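Local coordinates for protein DNA polymerase (Bacillus phage phi29, PDB 2PY5) that copies the linear phage genome by protein-primed, strand-displacing DNA synthesis with high processivity and fidelity, and proofreads with a 3'-5' exonuclease, at residues 533-536 against 537-540; 293-296 against 297-300; 202-205 against 206-210. The protein carries 2 engineered substitutions. All blocks are in the same frame, centred on the assembly; numbering follows the deposited sequence.

Contact 1. Residues 533-536 against 537-540; sequences MTDK and IKKE
The backbone turns into the short helix 535-538 at T534, whose O accepts from K538 N at 3.0 Å with an N-H...O angle of 160°, and one step further K539 N reaches D535 O at 3.1 Å. T534 is also the N-cap. Its OG1 sits between the backbone N and the carbonyl carbon (chi1 68°), which turns the oxygen back over the first turn, where it accepts a weak bond from I537 N at 3.3 Å. The same OG1 lies beside I537 CG1, so the cap is flanked by an aliphatic branch. On the inner side M533 sends CG anti to its own N (chi1 -169°) and meets the CG2 branch of I537 at 3.5 Å, a tight carbon pair. The chain runs straight on past CG, which lays SD against K538 CG at 3.6 Å. K538 CG also passes close to T534 O. D535 OD1 stays 4.7 Å from K538 NZ, too far for a salt bridge, though the opposite charges probably still attract. That NZ bonds weakly to V528 O, and the side chain of K538 lies about 5 Å from that of K529, which stabilises the primer terminus at the polymerisation site. Further along, one water donates both to K536 O, at 2.6 Å, and to E540 OE2, joining a main-chain carbonyl to a carboxylate four residues on, while E540 OE1 forms a salt bridge with R552. The helix follows strand 523-530 and lies over the C-terminal strands: I537 packs on M554 of strand 551-561 and F572 of strand 564-573, M533 also touches F572, and T534 rests on P556.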
loop_
_atom_site.group_PDB
_atom_site.type_symbol
_atom_site.label_atom_id
_atom_site.label_comp_id
_atom_site.label_asym_id
_atom_site.label_seq_id
_atom_site.Cartn_x
_atom_site.Cartn_y
_atom_site.Cartn_z
ATOM N N MET F 533 -9.124 -8.954 8.099
ATOM C CA MET F 533 -10.548 -9.174 8.300
ATOM C C MET F 533 -11.301 -8.390 7.235
ATOM O O MET F 533 -11.053 -7.199 7.047
ATOM C CB MET F 533 -10.968 -8.729 9.709
ATOM C CG MET F 533 -12.350 -9.148 10.099
ATOM S SD MET F 533 -12.801 -8.632 11.764
ATOM C CE MET F 533 -12.056 -9.921 12.766
ATOM N N THR F 534 -12.194 -9.061 6.517
ATOM C CA THR F 534 -12.998 -8.395 5.491
ATOM C C THR F 534 -14.124 -7.631 6.165
ATOM O O THR F 534 -14.392 -7.838 7.343
ATOM C CB THR F 534 -13.633 -9.390 4.521
ATOM O OG1 THR F 534 -14.620 -10.156 5.221
ATOM C CG2 THR F 534 -12.576 -10.323 3.919
ATOM N N ASP F 535 -14.794 -6.762 5.413
ATOM C CA ASP F 535 -15.917 -5.988 5.955
ATOM C C ASP F 535 -17.091 -6.875 6.369
ATOM O O ASP F 535 -17.732 -6.614 7.381
ATOM C CB ASP F 535 -16.395 -4.921 4.957
ATOM C CG ASP F 535 -15.404 -3.783 4.793
ATOM O OD1 ASP F 535 -14.682 -3.456 5.762
ATOM O OD2 ASP F 535 -15.353 -3.203 3.685
ATOM N N LYS F 536 -17.373 -7.926 5.595
ATOM C CA LYS F 536 -18.461 -8.838 5.948
ATOM C C LYS F 536 -18.202 -9.514 7.300
ATOM O O LYS F 536 -19.130 -9.724 8.078
ATOM C CB LYS F 536 -18.668 -9.915 4.867
ATOM C CG LYS F 536 -19.965 -10.701 5.063
ATOM C CD LYS F 536 -20.184 -11.797 4.033
ATOM C CE LYS F 536 -21.610 -12.350 4.148
ATOM N NZ LYS F 536 -21.769 -13.711 3.556
ATOM N N ILE F 537 -16.948 -9.873 7.560
ATOM C CA ILE F 537 -16.579 -10.489 8.835
ATOM C C ILE F 537 -16.660 -9.448 9.966
ATOM O O ILE F 537 -17.134 -9.752 11.050
ATOM C CB ILE F 537 -15.173 -11.125 8.787
ATOM C CG1 ILE F 537 -15.155 -12.294 7.790
ATOM C CG2 ILE F 537 -14.766 -11.627 10.171
ATOM C CD1 ILE F 537 -13.789 -12.897 7.558
ATOM N N LYS F 538 -16.237 -8.220 9.678
ATOM C CA LYS F 538 -16.360 -7.110 10.643
ATOM C C LYS F 538 -17.805 -6.882 11.146
ATOM O O LYS F 538 -18.021 -6.541 12.317
ATOM C CB LYS F 538 -15.784 -5.820 10.043
ATOM C CG LYS F 538 -14.261 -5.799 9.997
ATOM C CD LYS F 538 -13.708 -4.454 9.512
ATOM C CE LYS F 538 -12.212 -4.343 9.815
ATOM N NZ LYS F 538 -11.597 -3.088 9.305
ATOM N N LYS F 539 -18.788 -7.092 10.271
ATOM C CA LYS F 539 -20.201 -7.040 10.654
ATOM C C LYS F 539 -20.579 -8.039 11.764
ATOM O O LYS F 539 -21.514 -7.802 12.524
ATOM C CB LYS F 539 -21.100 -7.279 9.432
ATOM C CG LYS F 539 -22.577 -7.097 9.739
ATOM C CD LYS F 539 -23.471 -7.149 8.528
ATOM C CE LYS F 539 -24.879 -6.724 8.921
ATOM N NZ LYS F 539 -25.885 -6.989 7.860
ATOM N N GLU F 540 -19.841 -9.140 11.854
ATOM C CA GLU F 540 -20.132 -10.203 12.826
ATOM C C GLU F 540 -19.595 -9.885 14.219
ATOM O O GLU F 540 -20.017 -10.489 15.213
ATOM C CB GLU F 540 -19.510 -11.530 12.364
ATOM C CG GLU F 540 -19.790 -11.930 10.906
ATOM C CD GLU F 540 -21.049 -12.759 10.739
ATOM O OE1 GLU F 540 -21.431 -13.478 11.680
ATOM O OE2 GLU F 540 -21.650 -12.705 9.648
HETATM O O HOH W 1 -21.550 -10.628 7.988
#

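Contact 2. Residues 293-296 against 297-300. With EDO (1,2-ethanediol), chain J.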
loop_
_atom_site.group_PDB
_atom_site.type_symbol
_atom_site.label_atom_id
_atom_site.label_comp_id
_atom_site.label_asym_id
_atom_site.label_seq_id
_atom_site.Cartn_x
_atom_site.Cartn_y
_atom_site.Cartn_z
ATOM N N GLU F 293 19.122 -6.572 25.714
ATOM C CA GLU F 293 18.052 -6.783 26.686
ATOM C C GLU F 293 17.355 -5.448 26.918
ATOM O O GLU F 293 18.007 -4.447 27.224
ATOM C CB GLU F 293 18.592 -7.340 28.008
ATOM C CG GLU F 293 17.701 -8.425 28.620
ATOM C CD GLU F 293 17.946 -9.816 28.037
ATOM O OE1 GLU F 293 19.054 -10.112 27.518
ATOM O OE2 GLU F 293 17.019 -10.635 28.114
ATOM N N LEU F 294 16.036 -5.431 26.747
ATOM C CA LEU F 294 15.256 -4.199 26.895
ATOM C C LEU F 294 15.394 -3.640 28.301
ATOM O O LEU F 294 15.316 -4.400 29.274
ATOM C CB LEU F 294 13.792 -4.496 26.607
ATOM C CG LEU F 294 12.808 -3.335 26.638
ATOM C CD1 LEU F 294 13.119 -2.358 25.498
ATOM C CD2 LEU F 294 11.395 -3.873 26.549
ATOM N N LYS F 295 15.596 -2.330 28.415
ATOM C CA LYS F 295 15.643 -1.659 29.720
ATOM C C LYS F 295 14.253 -1.576 30.329
ATOM O O LYS F 295 13.266 -1.371 29.617
ATOM C CB LYS F 295 16.239 -0.263 29.577
ATOM C CG LYS F 295 17.695 -0.250 29.275
ATOM C CD LYS F 295 18.181 1.159 29.093
ATOM C CE LYS F 295 19.592 1.181 28.597
ATOM N NZ LYS F 295 20.063 2.553 28.261
ATOM N N GLU F 296 14.159 -1.727 31.647
ATOM C CA GLU F 296 12.859 -1.606 32.300
ATOM C C GLU F 296 12.351 -0.173 32.069
ATOM O O GLU F 296 13.126 0.793 32.067
ATOM C CB GLU F 296 12.929 -1.960 33.797
ATOM C CG GLU F 296 13.361 -3.437 34.122
ATOM C CD GLU F 296 12.331 -4.514 33.710
ATOM O OE1 GLU F 296 11.182 -4.463 34.196
ATOM O OE2 GLU F 296 12.684 -5.424 32.904
ATOM N N GLY F 297 11.066 -0.050 31.772
ATOM C CA GLY F 297 10.462 1.252 31.534
ATOM C C GLY F 297 10.507 1.755 30.103
ATOM O O GLY F 297 10.077 2.871 29.828
ATOM N N TYR F 298 11.031 0.932 29.195
ATOM C CA TYR F 298 11.203 1.328 27.805
ATOM C C TYR F 298 10.423 0.412 26.844
ATOM O O TYR F 298 10.265 -0.805 27.075
ATOM C CB TYR F 298 12.682 1.321 27.442
ATOM C CG TYR F 298 13.430 2.606 27.769
ATOM C CD1 TYR F 298 14.189 2.729 28.934
ATOM C CD2 TYR F 298 13.391 3.681 26.906
ATOM C CE1 TYR F 298 14.894 3.930 29.208
ATOM C CE2 TYR F 298 14.085 4.872 27.172
ATOM C CZ TYR F 298 14.840 4.979 28.309
ATOM O OH TYR F 298 15.526 6.165 28.554
ATOM N N ILE F 299 9.919 1.039 25.797
ATOM C CA ILE F 299 9.245 0.353 24.695
ATOM C C ILE F 299 10.288 -0.337 23.825
ATOM O O ILE F 299 11.314 0.256 23.482
ATOM C CB ILE F 299 8.467 1.383 23.828
ATOM C CG1 ILE F 299 7.356 2.044 24.632
ATOM C CG2 ILE F 299 7.906 0.736 22.541
ATOM C CD1 ILE F 299 6.695 3.226 23.875
ATOM N N PRO F 300 10.030 -1.594 23.418
ATOM C CA PRO F 300 10.955 -2.240 22.508
ATOM C C PRO F 300 10.893 -1.687 21.094
ATOM O O PRO F 300 9.820 -1.303 20.616
ATOM C CB PRO F 300 10.486 -3.702 22.526
ATOM C CG PRO F 300 9.024 -3.581 22.719
ATOM C CD PRO F 300 8.873 -2.461 23.721
HETATM C C1 EDO J . 9.749 -3.703 29.717
HETATM O O1 EDO J . 10.176 -2.332 29.723
HETATM C C2 EDO J . 10.665 -4.547 30.597
HETATM O O2 EDO J . 11.873 -4.912 29.911
HETATM O O HOH W 2 18.565 4.903 28.358
HETATM O O HOH W 3 9.799 -2.275 32.971
#
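L294 makes the apolar part of this turn with Y298 and P300. With CG anti to the backbone N (chi1 -177°), it spreads its two methyls toward the returning chain: CD2 lies 3.3 Å from Y298 O, and CD1 is 3.7 Å from P300 CA. Nearby, K295 CB meets Y298 CD1 at 3.7 Å, obliquely to the ring.

Among the polar contacts, Y298 N donates to K295 O at 3.2 Å, from above the carbonyl plane and with a bent N-H...O angle of 141°. A water accepts from K295 NZ and donates to Y298 OH; both ends also bond to E338, K295 NZ to its main-chain O and Y298 OH to its carboxylate OE2. Another water links E296 OE1 with G297 N, which it holds at 2.8 Å. An ethanediol, probably from the crystallisation liquor, lies in the concave side of the loop. Its O1 sits among K295 O, Y298 O and the amides of G297 and Y298, which bond to it weakly, with no settled choice between the carbonyls; its O2 bonds weakly to E296 OE2 at 3.1 Å.

G297 takes a positive phi of 89°, a conformation that glycine adopts readily. This is the glycine at the third position of a type II beta turn, K295 to Y298, by which the chain leaves strand 283-294.

Contact 3. Residues 202-205 against 206-210. With EDO (1,2-ethanediol), chain M.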
loop_
_atom_site.group_PDB
_atom_site.type_symbol
_atom_site.label_atom_id
_atom_site.label_comp_id
_atom_site.label_asym_id
_atom_site.label_seq_id
_atom_site.Cartn_x
_atom_site.Cartn_y
_atom_site.Cartn_z
ATOM N N ILE F 202 12.141 19.682 -8.747
ATOM C CA ILE F 202 13.547 19.911 -8.374
ATOM C C ILE F 202 14.473 19.979 -9.586
ATOM O O ILE F 202 15.579 20.508 -9.470
ATOM C CB ILE F 202 14.053 18.897 -7.313
ATOM C CG1 ILE F 202 14.336 17.527 -7.916
ATOM C CG2 ILE F 202 13.058 18.811 -6.175
ATOM C CD1 ILE F 202 15.427 16.760 -7.125
ATOM N N THR F 203 13.969 19.525 -10.746
ATOM C CA THR F 203 14.680 19.366 -12.031
ATOM C C THR F 203 15.488 18.090 -12.082
ATOM O O THR F 203 16.092 17.691 -11.086
ATOM C CB THR F 203 15.609 20.556 -12.432
ATOM O OG1 THR F 203 16.843 20.504 -11.685
ATOM C CG2 THR F 203 14.909 21.892 -12.233
ATOM N N THR F 204 15.488 17.445 -13.246
ATOM C CA THR F 204 16.262 16.233 -13.456
ATOM C C THR F 204 17.762 16.485 -13.259
ATOM O O THR F 204 18.447 15.644 -12.715
ATOM C CB THR F 204 15.986 15.625 -14.855
ATOM O OG1 THR F 204 14.665 15.078 -14.880
ATOM C CG2 THR F 204 16.979 14.536 -15.177
ATOM N N LYS F 205 18.253 17.650 -13.681
ATOM C CA LYS F 205 19.656 18.021 -13.480
ATOM C C LYS F 205 20.028 17.905 -12.000
ATOM O O LYS F 205 21.028 17.257 -11.651
ATOM C CB LYS F 205 19.904 19.450 -13.972
ATOM C CG LYS F 205 21.345 19.915 -13.859
ATOM C CD LYS F 205 21.525 21.287 -14.504
ATOM C CE LYS F 205 22.975 21.755 -14.428
ATOM N NZ LYS F 205 23.900 20.910 -15.239
ATOM N N LYS F 206 19.232 18.525 -11.133
ATOM C CA LYS F 206 19.509 18.460 -9.696
ATOM C C LYS F 206 19.332 17.043 -9.179
ATOM O O LYS F 206 20.151 16.561 -8.399
ATOM C CB LYS F 206 18.617 19.415 -8.899
ATOM C CG LYS F 206 18.931 19.423 -7.387
ATOM C CD LYS F 206 18.253 20.552 -6.618
ATOM C CE LYS F 206 18.558 20.464 -5.119
ATOM N NZ LYS F 206 17.667 21.370 -4.304
ATOM N N PHE F 207 18.263 16.375 -9.602
ATOM C CA PHE F 207 17.989 15.004 -9.134
ATOM C C PHE F 207 19.215 14.107 -9.364
ATOM O O PHE F 207 19.632 13.384 -8.469
ATOM C CB PHE F 207 16.757 14.421 -9.842
ATOM C CG PHE F 207 16.285 13.139 -9.255
ATOM C CD1 PHE F 207 15.212 13.114 -8.375
ATOM C CD2 PHE F 207 16.921 11.938 -9.562
ATOM C CE1 PHE F 207 14.777 11.906 -7.817
ATOM C CE2 PHE F 207 16.494 10.744 -8.988
ATOM C CZ PHE F 207 15.432 10.738 -8.115
ATOM N N LYS F 208 19.790 14.167 -10.568
ATOM C CA LYS F 208 20.941 13.338 -10.914
ATOM C C LYS F 208 22.173 13.665 -10.069
ATOM O O LYS F 208 22.968 12.783 -9.739
ATOM C CB LYS F 208 21.286 13.507 -12.396
ATOM C CG LYS F 208 20.242 12.952 -13.335
ATOM C CD LYS F 208 20.608 13.298 -14.763
ATOM C CE LYS F 208 19.668 12.673 -15.751
ATOM N NZ LYS F 208 19.710 13.430 -17.042
ATOM N N LYS F 209 22.314 14.927 -9.715
ATOM C CA LYS F 209 23.467 15.386 -8.946
ATOM C C LYS F 209 23.354 14.923 -7.504
ATOM O O LYS F 209 24.333 14.424 -6.924
ATOM C CB LYS F 209 23.557 16.907 -9.011
ATOM C CG LYS F 209 24.821 17.492 -8.408
ATOM C CD LYS F 209 24.952 18.954 -8.778
ATOM C CE LYS F 209 26.272 19.552 -8.311
ATOM N NZ LYS F 209 26.504 20.890 -8.946
ATOM N N VAL F 210 22.166 15.070 -6.921
ATOM C CA VAL F 210 21.981 14.793 -5.493
ATOM C C VAL F 210 21.575 13.352 -5.184
ATOM O O VAL F 210 21.786 12.887 -4.060
ATOM C CB VAL F 210 21.019 15.787 -4.796
ATOM C CG1 VAL F 210 21.450 17.242 -5.097
ATOM C CG2 VAL F 210 19.595 15.542 -5.156
HETATM C C1 EDO M . 22.377 9.926 -12.105
HETATM O O1 EDO M . 23.284 10.728 -11.335
HETATM C C2 EDO M . 21.435 9.140 -11.193
HETATM O O2 EDO M . 20.386 9.941 -10.645
#
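An N-terminal helix cap on T203 starts helix 204-210, just where helix 190-202 ends, in the region experimentally tied to DNA binding and to coordinating synthesis with degradation. T203 has a positive phi of 81°, marking the break between the helices. Its OG1 works in both directions: it donates to I202 O at 2.6 Å, in the carbonyl plane and on a lone pair, and accepts from K206 N at 3.2 Å, nearly straight at 164°. Behind the cap, F207 N bonds to T203 O and K208 N to T204 O, both at 2.9 Å.

On the inner side I202 CD1 packs against F207 CB at 3.8 Å and meets the ring obliquely. T204 CG2, anti to the backbone N, presses on the extended chain of K208 at CE, 3.3 Å away and tighter than usual. Beyond, an ethanediol O1 donates to K208 O at 2.6 Å. K206 leans its side chain on L359.

F207 is the buried residue. Its ring meets F211, beyond the end of helix 204-210, edge-to-face. It also packs against L195 and F198 of helix 190-202 and takes a cation-pi contact from K199 of that helix, so the two successive helices close on each other.

How the contacts relate
All three contacts are local, each within one continuous run of chain, and none touches another; the nearest atoms of contacts 1 and 2 are about 24 Å apart. Contacts 1 and 3, on opposite sides of the chain's centre, both start a short helix with a threonine N-cap. The T534 cap bond is weak, whereas T203 OG1 both accepts from K206 N and donates to I202 O. Contact 3 is a lysine-rich surface contact with one buried aromatic; contact 1 is partly buried and sets M533 and I537 on C-terminal strands. Contact 2, also partly buried, has no helix: a type II beta turn with glycine at its third position follows a strand, with an ethanediol in its concave side and waters bridging side chains and backbone.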